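Local coordinates for protein DNA polymerase (Pyrobaculum calidifontis, PDB 5MDN) that probably catalyses template-directed DNA synthesis, extending a strand with nucleotides from deoxyribonucleoside triphosphates and releasing diphosphate, as a type-B DNA polymerase, at residues C627-E632 against D673-W678; R664-K669 against D742-I747; Y43-K48 against G104-Y109. All coordinates share one frame; numbering follows the deposited sequence.

Contact 1: residues C627-E632 against D673-W678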
loop_
_atom_site.group_PDB
_atom_site.type_symbol
_atom_site.label_atom_id
_atom_site.label_comp_id
_atom_site.label_asym_id
_atom_site.label_seq_id
_atom_site.Cartn_x
_atom_site.Cartn_y
_atom_site.Cartn_z
ATOM N N CYS A 627 -20.614 13.836 10.475
ATOM C CA CYS A 627 -21.639 13.072 9.785
ATOM C C CYS A 627 -21.396 13.123 8.278
ATOM O O CYS A 627 -20.576 13.897 7.778
ATOM C CB CYS A 627 -23.027 13.619 10.117
ATOM S SG CYS A 627 -23.318 15.314 9.540
ATOM N N GLU A 628 -22.127 12.279 7.545
ATOM C CA GLU A 628 -21.929 12.200 6.102
ATOM C C GLU A 628 -22.498 13.406 5.366
ATOM O O GLU A 628 -22.131 13.636 4.209
ATOM C CB GLU A 628 -22.535 10.909 5.553
ATOM C CG GLU A 628 -21.920 9.652 6.144
ATOM C CD GLU A 628 -20.441 9.525 5.816
ATOM O OE1 GLU A 628 -20.053 9.861 4.679
ATOM O OE2 GLU A 628 -19.666 9.097 6.697
ATOM N N LEU A 629 -23.376 14.181 6.004
ATOM C CA LEU A 629 -23.803 15.442 5.406
ATOM C C LEU A 629 -22.690 16.482 5.475
ATOM O O LEU A 629 -22.488 17.247 4.525
ATOM C CB LEU A 629 -25.065 15.954 6.099
ATOM C CG LEU A 629 -25.592 17.303 5.607
ATOM C CD1 LEU A 629 -25.890 17.250 4.116
ATOM C CD2 LEU A 629 -26.830 17.721 6.388
ATOM N N ALA A 630 -21.962 16.526 6.595
ATOM C CA ALA A 630 -20.823 17.432 6.705
ATOM C C ALA A 630 -19.755 17.100 5.670
ATOM O O ALA A 630 -19.099 18.000 5.132
ATOM C CB ALA A 630 -20.242 17.376 8.117
ATOM N N LYS A 631 -19.558 15.809 5.388
ATOM C CA LYS A 631 -18.622 15.409 4.342
ATOM C C LYS A 631 -19.104 15.870 2.971
ATOM O O LYS A 631 -18.306 16.340 2.152
ATOM C CB LYS A 631 -18.437 13.891 4.357
ATOM C CG LYS A 631 -17.795 13.337 5.619
ATOM C CD LYS A 631 -16.402 12.793 5.340
ATOM C CE LYS A 631 -15.932 11.876 6.458
ATOM N NZ LYS A 631 -16.813 10.681 6.589
ATOM N N GLU A 632 -20.404 15.724 2.702
ATOM C CA GLU A 632 -20.960 16.186 1.434
ATOM C C GLU A 632 -20.776 17.691 1.261
ATOM O O GLU A 632 -20.440 18.157 0.165
ATOM C CB GLU A 632 -22.443 15.817 1.357
ATOM C CG GLU A 632 -23.102 16.085 0.010
ATOM C CD GLU A 632 -22.483 15.279 -1.115
ATOM O OE1 GLU A 632 -22.045 14.137 -0.855
ATOM O OE2 GLU A 632 -22.439 15.783 -2.258
ATOM N N ASP A 673 -30.187 9.152 6.721
ATOM C CA ASP A 673 -28.871 8.528 6.584
ATOM C C ASP A 673 -27.747 9.555 6.615
ATOM O O ASP A 673 -26.665 9.289 7.152
ATOM C CB ASP A 673 -28.813 7.716 5.291
ATOM C CG ASP A 673 -29.763 6.535 5.300
ATOM O OD1 ASP A 673 -30.015 5.981 6.391
ATOM O OD2 ASP A 673 -30.256 6.161 4.217
ATOM N N ASP A 674 -27.979 10.735 6.037
ATOM C CA ASP A 674 -26.941 11.757 5.986
ATOM C C ASP A 674 -26.640 12.358 7.355
ATOM O O ASP A 674 -25.615 13.031 7.508
ATOM C CB ASP A 674 -27.344 12.859 5.007
ATOM C CG ASP A 674 -27.600 12.330 3.608
ATOM O OD1 ASP A 674 -26.774 11.536 3.109
ATOM O OD2 ASP A 674 -28.629 12.706 3.008
ATOM N N LEU A 675 -27.506 12.143 8.346
ATOM C CA LEU A 675 -27.319 12.723 9.669
ATOM C C LEU A 675 -26.602 11.800 10.651
ATOM O O LEU A 675 -26.250 12.248 11.747
ATOM C CB LEU A 675 -28.673 13.137 10.257
ATOM C CG LEU A 675 -29.486 14.156 9.453
ATOM C CD1 LEU A 675 -30.653 14.674 10.276
ATOM C CD2 LEU A 675 -28.608 15.305 8.979
ATOM N N ILE A 676 -26.382 10.530 10.298
ATOM C CA ILE A 676 -25.731 9.596 11.214
ATOM C C ILE A 676 -24.251 9.934 11.349
ATOM O O ILE A 676 -23.570 10.258 10.366
ATOM C CB ILE A 676 -25.935 8.142 10.751
ATOM C CG1 ILE A 676 -27.340 7.644 11.105
ATOM C CG2 ILE A 676 -24.888 7.214 11.351
ATOM C CD1 ILE A 676 -28.429 8.068 10.178
ATOM N N ILE A 677 -23.750 9.863 12.581
ATOM C CA ILE A 677 -22.349 10.109 12.905
ATOM C C ILE A 677 -21.735 8.792 13.368
ATOM O O ILE A 677 -22.194 8.199 14.351
ATOM C CB ILE A 677 -22.207 11.194 13.984
ATOM C CG1 ILE A 677 -22.971 12.457 13.572
ATOM C CG2 ILE A 677 -20.743 11.511 14.234
ATOM C CD1 ILE A 677 -23.095 13.484 14.673
ATOM N N TRP A 678 -20.702 8.332 12.663
ATOM C CA TRP A 678 -20.075 7.051 12.968
ATOM C C TRP A 678 -18.915 7.207 13.945
ATOM O O TRP A 678 -18.196 8.210 13.941
ATOM C CB TRP A 678 -19.530 6.362 11.712
ATOM C CG TRP A 678 -20.499 6.097 10.609
ATOM C CD1 TRP A 678 -20.483 6.655 9.364
ATOM C CD2 TRP A 678 -21.633 5.223 10.642
ATOM N NE1 TRP A 678 -21.523 6.171 8.614
ATOM C CE2 TRP A 678 -22.249 5.294 9.376
ATOM C CE3 TRP A 678 -22.188 4.386 11.616
ATOM C CZ2 TRP A 678 -23.389 4.562 9.058
ATOM C CZ3 TRP A 678 -23.321 3.661 11.298
ATOM C CH2 TRP A 678 -23.909 3.754 10.030
#

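Contact 2: residues R664-K669 against D742-I747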
loop_
_atom_site.group_PDB
_atom_site.type_symbol
_atom_site.label_atom_id
_atom_site.label_comp_id
_atom_site.label_asym_id
_atom_site.label_seq_id
_atom_site.Cartn_x
_atom_site.Cartn_y
_atom_site.Cartn_z
ATOM N N ARG A 664 -33.229 23.886 3.444
ATOM C CA ARG A 664 -33.917 22.601 3.355
ATOM C C ARG A 664 -33.775 21.792 4.636
ATOM O O ARG A 664 -34.612 20.925 4.906
ATOM C CB ARG A 664 -33.384 21.745 2.203
ATOM C CG ARG A 664 -31.973 21.238 2.425
ATOM C CD ARG A 664 -31.654 20.069 1.512
ATOM N NE ARG A 664 -30.301 19.569 1.736
ATOM C CZ ARG A 664 -30.007 18.613 2.611
ATOM N NH1 ARG A 664 -30.972 18.069 3.342
ATOM N NH2 ARG A 664 -28.755 18.205 2.760
ATOM N N LEU A 665 -32.728 22.048 5.425
ATOM C CA LEU A 665 -32.527 21.288 6.652
ATOM C C LEU A 665 -33.515 21.720 7.725
ATOM O O LEU A 665 -34.047 20.881 8.461
ATOM C CB LEU A 665 -31.087 21.454 7.140
ATOM C CG LEU A 665 -30.512 20.440 8.129
ATOM C CD1 LEU A 665 -30.675 19.024 7.605
ATOM C CD2 LEU A 665 -29.048 20.748 8.413
ATOM N N LYS A 666 -33.781 23.024 7.822
ATOM C CA LYS A 666 -34.803 23.515 8.735
ATOM C C LYS A 666 -36.212 23.271 8.211
ATOM O O LYS A 666 -37.165 23.301 8.997
ATOM C CB LYS A 666 -34.592 25.005 9.006
ATOM C CG LYS A 666 -33.524 25.286 10.051
ATOM C CD LYS A 666 -33.504 26.751 10.451
ATOM C CE LYS A 666 -32.539 26.991 11.601
ATOM N NZ LYS A 666 -32.396 28.439 11.919
ATOM N N ALA A 667 -36.363 23.029 6.909
ATOM C CA ALA A 667 -37.655 22.691 6.324
ATOM C C ALA A 667 -37.981 21.209 6.439
ATOM O O ALA A 667 -39.039 20.783 5.962
ATOM C CB ALA A 667 -37.696 23.117 4.855
ATOM N N TYR A 668 -37.097 20.429 7.061
ATOM C CA TYR A 668 -37.299 19.003 7.308
ATOM C C TYR A 668 -37.513 18.238 5.998
ATOM O O TYR A 668 -38.550 17.612 5.769
ATOM C CB TYR A 668 -38.474 18.789 8.272
ATOM C CG TYR A 668 -38.305 19.478 9.612
ATOM C CD1 TYR A 668 -37.363 19.043 10.536
ATOM C CD2 TYR A 668 -39.096 20.570 9.949
ATOM C CE1 TYR A 668 -37.214 19.682 11.759
ATOM C CE2 TYR A 668 -38.955 21.211 11.164
ATOM C CZ TYR A 668 -38.014 20.764 12.065
ATOM O OH TYR A 668 -37.874 21.402 13.277
ATOM N N LYS A 669 -36.495 18.297 5.134
ATOM C CA LYS A 669 -36.485 17.531 3.892
ATOM C C LYS A 669 -35.212 16.697 3.773
ATOM O O LYS A 669 -34.865 16.248 2.676
ATOM C CB LYS A 669 -36.587 18.454 2.675
ATOM C CG LYS A 669 -37.024 17.754 1.394
ATOM C CD LYS A 669 -36.615 18.538 0.170
ATOM C CE LYS A 669 -35.087 18.555 0.112
ATOM N NZ LYS A 669 -34.518 19.137 -1.131
ATOM N N ASP A 742 -32.705 17.475 16.178
ATOM C CA ASP A 742 -32.172 18.750 16.657
ATOM C C ASP A 742 -31.389 19.411 15.531
ATOM O O ASP A 742 -30.166 19.271 15.431
ATOM C CB ASP A 742 -31.278 18.559 17.885
ATOM C CG ASP A 742 -30.784 19.880 18.464
ATOM O OD1 ASP A 742 -31.317 20.943 18.080
ATOM O OD2 ASP A 742 -29.855 19.857 19.300
ATOM N N VAL A 743 -32.106 20.140 14.673
ATOM C CA VAL A 743 -31.480 20.800 13.531
ATOM C C VAL A 743 -30.481 21.856 13.989
ATOM O O VAL A 743 -29.458 22.074 13.331
ATOM C CB VAL A 743 -32.572 21.384 12.606
ATOM C CG1 VAL A 743 -32.753 22.889 12.811
ATOM C CG2 VAL A 743 -32.259 21.070 11.164
ATOM N N ASP A 744 -30.750 22.521 15.118
ATOM C CA ASP A 744 -29.838 23.548 15.613
ATOM C C ASP A 744 -28.446 22.987 15.875
ATOM O O ASP A 744 -27.454 23.717 15.779
ATOM C CB ASP A 744 -30.408 24.181 16.880
ATOM C CG ASP A 744 -31.708 24.918 16.631
ATOM O OD1 ASP A 744 -32.222 24.849 15.494
ATOM O OD2 ASP A 744 -32.219 25.564 17.569
ATOM N N TYR A 745 -28.351 21.699 16.208
ATOM C CA TYR A 745 -27.045 21.065 16.357
ATOM C C TYR A 745 -26.336 20.958 15.011
ATOM O O TYR A 745 -25.177 21.368 14.872
ATOM C CB TYR A 745 -27.221 19.678 16.983
ATOM C CG TYR A 745 -25.938 18.919 17.271
ATOM C CD1 TYR A 745 -25.260 18.236 16.266
ATOM C CD2 TYR A 745 -25.444 18.834 18.566
ATOM C CE1 TYR A 745 -24.100 17.535 16.538
ATOM C CE2 TYR A 745 -24.294 18.123 18.848
ATOM C CZ TYR A 745 -23.622 17.480 17.830
ATOM O OH TYR A 745 -22.471 16.778 18.107
ATOM N N TYR A 746 -27.022 20.410 14.005
ATOM C CA TYR A 746 -26.378 20.099 12.734
ATOM C C TYR A 746 -26.041 21.333 11.906
ATOM O O TYR A 746 -25.144 21.260 11.062
ATOM C CB TYR A 746 -27.262 19.149 11.927
ATOM C CG TYR A 746 -27.190 17.724 12.422
ATOM C CD1 TYR A 746 -26.034 17.242 13.019
ATOM C CD2 TYR A 746 -28.276 16.866 12.307
ATOM C CE1 TYR A 746 -25.954 15.944 13.481
ATOM C CE2 TYR A 746 -28.205 15.563 12.769
ATOM C CZ TYR A 746 -27.041 15.108 13.353
ATOM O OH TYR A 746 -26.959 13.815 13.815
ATOM N N ILE A 747 -26.717 22.459 12.124
ATOM C CA ILE A 747 -26.324 23.688 11.441
ATOM C C ILE A 747 -25.155 24.361 12.146
ATOM O O ILE A 747 -24.218 24.842 11.497
ATOM C CB ILE A 747 -27.527 24.640 11.297
ATOM C CG1 ILE A 747 -28.483 24.117 10.223
ATOM C CG2 ILE A 747 -27.070 26.052 10.965
ATOM C CD1 ILE A 747 -29.832 23.724 10.738
#

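Contact 3: residues Y43-K48 against G104-Y109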
loop_
_atom_site.group_PDB
_atom_site.type_symbol
_atom_site.label_atom_id
_atom_site.label_comp_id
_atom_site.label_asym_id
_atom_site.label_seq_id
_atom_site.Cartn_x
_atom_site.Cartn_y
_atom_site.Cartn_z
ATOM N N TYR A 43 24.213 -15.440 10.159
ATOM C CA TYR A 43 25.622 -15.143 10.356
ATOM C C TYR A 43 25.892 -14.703 11.790
ATOM O O TYR A 43 25.021 -14.158 12.473
ATOM C CB TYR A 43 26.103 -14.053 9.394
ATOM C CG TYR A 43 25.951 -14.398 7.931
ATOM C CD1 TYR A 43 26.690 -15.424 7.357
ATOM C CD2 TYR A 43 25.080 -13.685 7.119
ATOM C CE1 TYR A 43 26.556 -15.736 6.015
ATOM C CE2 TYR A 43 24.941 -13.988 5.778
ATOM C CZ TYR A 43 25.681 -15.014 5.231
ATOM O OH TYR A 43 25.544 -15.318 3.896
ATOM N N ALA A 44 27.118 -14.958 12.242
ATOM C CA ALA A 44 27.586 -14.535 13.555
ATOM C C ALA A 44 28.971 -13.933 13.382
ATOM O O ALA A 44 29.885 -14.611 12.904
ATOM C CB ALA A 44 27.623 -15.715 14.529
ATOM N N LYS A 45 29.131 -12.671 13.778
ATOM C CA LYS A 45 30.389 -11.958 13.565
ATOM C C LYS A 45 31.355 -12.302 14.695
ATOM O O LYS A 45 31.146 -11.910 15.848
ATOM C CB LYS A 45 30.136 -10.456 13.451
ATOM C CG LYS A 45 31.291 -9.678 12.833
ATOM C CD LYS A 45 30.974 -8.193 12.687
ATOM C CE LYS A 45 30.534 -7.545 13.988
ATOM N NZ LYS A 45 30.120 -6.130 13.752
ATOM N N CYS A 46 32.422 -13.020 14.356
ATOM C CA CYS A 46 33.359 -13.566 15.328
ATOM C C CYS A 46 34.583 -12.677 15.499
ATOM O O CYS A 46 35.117 -12.138 14.523
ATOM C CB CYS A 46 33.805 -14.967 14.902
ATOM S SG CYS A 46 34.520 -15.013 13.250
ATOM N N ASP A 47 35.021 -12.528 16.746
ATOM C CA ASP A 47 36.347 -11.990 17.018
ATOM C C ASP A 47 37.421 -13.076 16.962
ATOM O O ASP A 47 38.517 -12.836 16.445
ATOM C CB ASP A 47 36.354 -11.269 18.374
ATOM C CG ASP A 47 35.974 -12.176 19.535
ATOM O OD1 ASP A 47 36.185 -13.408 19.446
ATOM O OD2 ASP A 47 35.465 -11.646 20.547
ATOM N N LYS A 48 37.132 -14.263 17.492
ATOM C CA LYS A 48 37.915 -15.465 17.224
ATOM C C LYS A 48 36.986 -16.498 16.603
ATOM O O LYS A 48 35.868 -16.702 17.089
ATOM C CB LYS A 48 38.565 -16.021 18.497
ATOM C CG LYS A 48 39.959 -15.477 18.796
ATOM C CD LYS A 48 39.918 -14.046 19.308
ATOM C CE LYS A 48 41.323 -13.525 19.566
ATOM N NZ LYS A 48 41.327 -12.162 20.165
ATOM N N GLY A 104 32.869 -15.548 21.097
ATOM C CA GLY A 104 33.534 -15.945 19.889
ATOM C C GLY A 104 32.989 -14.740 19.129
ATOM O O GLY A 104 33.711 -13.824 18.815
ATOM N N VAL A 105 31.682 -14.732 18.884
ATOM C CA VAL A 105 31.018 -13.654 18.254
ATOM C C VAL A 105 30.565 -12.580 19.196
ATOM O O VAL A 105 30.348 -12.794 20.367
ATOM C CB VAL A 105 29.734 -14.115 17.661
ATOM C CG1 VAL A 105 28.803 -14.559 18.768
ATOM C CG2 VAL A 105 29.166 -12.966 16.857
ATOM N N VAL A 106 30.345 -11.446 18.582
ATOM C CA VAL A 106 29.915 -10.182 19.152
ATOM C C VAL A 106 28.521 -9.770 18.683
ATOM O O VAL A 106 27.828 -9.049 19.412
ATOM C CB VAL A 106 30.941 -9.069 18.854
ATOM C CG1 VAL A 106 32.230 -9.320 19.620
ATOM C CG2 VAL A 106 31.211 -8.980 17.360
ATOM N N ASP A 107 28.086 -10.195 17.497
ATOM C CA ASP A 107 26.769 -9.822 17.001
ATOM C C ASP A 107 26.308 -10.844 15.970
ATOM O O ASP A 107 27.118 -11.539 15.354
ATOM C CB ASP A 107 26.784 -8.414 16.396
ATOM C CG ASP A 107 25.476 -7.677 16.599
ATOM O OD1 ASP A 107 24.425 -8.345 16.702
ATOM O OD2 ASP A 107 25.498 -6.430 16.650
ATOM N N VAL A 108 24.993 -10.898 15.768
ATOM C CA VAL A 108 24.368 -11.841 14.847
ATOM C C VAL A 108 23.581 -11.060 13.804
ATOM O O VAL A 108 23.033 -9.989 14.086
ATOM C CB VAL A 108 23.457 -12.850 15.581
ATOM C CG1 VAL A 108 24.288 -13.770 16.460
ATOM C CG2 VAL A 108 22.411 -12.120 16.411
ATOM N N TYR A 109 23.536 -11.596 12.584
ATOM C CA TYR A 109 22.983 -10.866 11.453
ATOM C C TYR A 109 22.159 -11.789 10.566
ATOM O O TYR A 109 22.457 -12.978 10.430
ATOM C CB TYR A 109 24.093 -10.204 10.628
ATOM C CG TYR A 109 24.869 -9.160 11.397
ATOM C CD1 TYR A 109 24.349 -7.888 11.597
ATOM C CD2 TYR A 109 26.115 -9.451 11.936
ATOM C CE1 TYR A 109 25.054 -6.933 12.307
ATOM C CE2 TYR A 109 26.828 -8.503 12.646
ATOM C CZ TYR A 109 26.291 -7.246 12.828
ATOM O OH TYR A 109 26.994 -6.297 13.533
#

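Contact 1: residues C627-E632 against D673-W678
C627 turns SG between its backbone N and its carbonyl carbon (chi1 64°), and L629 has CG anti to its backbone N (chi1 178°), which lays CD2 alongside L675. The first torsion brings SG over the helix start, where A630 N donates to C627 SG at 3.5 Å. CB, placed by the backbone, packs against the D673-W678 loop. C627 CB lies 3.4 Å from I676 O and 3.6 Å from I677 CG1. L629 reaches the loop in two ways. Its backbone N donates to D674 O at 2.9 Å, in the carbonyl plane and on a lone pair, though the N-H is bent away from a straight line. Its CD2 meets CD2 of L675 at 4.0 Å, and the two leucines lie side by side pointing the same way. E628 and W678 cross at about a right angle. E628 OE2 comes to the edge of the indole, in its plane, 3.7 Å from W678 CD1, and the carboxylate is turned 44° from the ring. The same OE2 forms a salt bridge with K631 NZ. An alanine at C627 would have no SG and would probably leave A630 N without its capping acceptor. The arrangement is a cysteine N-cap at the start of helix 628-643, held against a returning loop. It is consistent with the mainly helical thumb that follows the palm in type-B polymerases.

Contact 2: residues R664-K669 against D742-I747
V743 O accepts from I747 N at 3.0 Å, a backbone bond in the first turn of helix 743-756. V743 and I747 lie one turn apart in it, and both side chains point at the end of helix 647-666. L665 is their main apolar partner. Its CG lies opposite the backbone N (chi1 -161°), which carries the branched end over to the other helix. L665 CG meets V743 CG2 at 3.6 Å. Its CD2 branch goes on to CD1 of I747 at 3.9 Å. L665 runs in the direction opposite to V743 and to I747, and they slide past one another. A second, looser contact of L665 CD2 is with CB of Y746. V743 CG2 also lies against the carbonyl of L665.

That carbonyl belongs to the closing turn of its helix. K669 N donates to R664 O at 3.2 Å, and Y668 N makes a weak bond to L665 O. With the positive phi of Y668, this is a Schellman motif. The other helix is only beginning: D742 is at its N-cap position, and D742 O takes Y745 N. A helix C-terminus therefore meets a helix N-terminus.

K666 forms the outer border. Its aliphatic CG rests on CG1 of V743 at 3.7 Å, crossing the valine at about a right angle. It crosses I747 in the same manner. The chain is extended beyond CG, and its end passes near D744. K666 NZ stays 5.1 Å from D744 OD1, too far for a salt bridge, though the opposite charges may attract weakly. F670 also packs on L665, and Y746 touches V717 of strand 716-718.

Contact 3: residues Y43-K48 against G104-Y109
K45 and Y109 cross obliquely on one face of the strand pair. The lysine lies along the rim of the phenol: K45 CB sits at the ring edge, in its plane, 3.9 Å from Y109 CE2. K45 CG is set opposite the backbone N (chi1 -163°), and the chain then bends at chi3 (54°). The bend brings the amine to the hydroxyl, and K45 NZ donates to Y109 OH at 3.1 Å. V106 covers another part of the same chain, with its CG2 against K45 CE at 3.7 Å. D107 is on this face too. Its OD1 turns back to take V108 N on the anti side of the carboxylate.

A44 and V108 point to the other face as a non-hydrogen-bonded pair. Their contact is loose. V105 is close by, but the position of its side chain is doubtful.

Backbone bonds fix which face each residue points to. Y43 and Y109 form an antiparallel hydrogen-bonded pair. Y43 N donates to Y109 O at 3.0 Å in the carbonyl plane. The return bond, Y109 N to Y43 O, comes from above the carbonyl plane. K45 N meets D107 O at 2.8 Å, nearly along the C=O axis. Beyond this the pairing slips by one residue, and C46 faces V105. The chain turns a corner at V106, and the positions of K45 O and G104 O are less certain.

Strand 105-109 is the outermost strand of an antiparallel sheet, next to 41-46, with 77-86 and 64-74 beyond. With helices 51-58 and 92-100, the strand order matches a ferredoxin-like fold. R96, A99 and L100 of helix 92-100 cover V108, while F74 and F81 of strands 64-74 and 77-86 pack around K45 and Y109.

Overall arrangement
Contacts 1 and 2 are neighbours with centres about 13 Å apart, and their segments alternate along the chain. They use consecutive helices, 628-643 and 647-666. A probable hydrogen bond between L675 O and Y746 OH joins them, and L629 and L665 pack together. Contact 1 is buried and mixes a capped helix start with a backbone bond to a loop. Contact 2 is partly buried; apolar side chains make it, with a lysine at its exposed border. Contact 3 is also partly buried but lies on the opposite side of the chain's centre, about 59 Å from contact 1 between centres. Its cohesion comes chiefly from strand pairing.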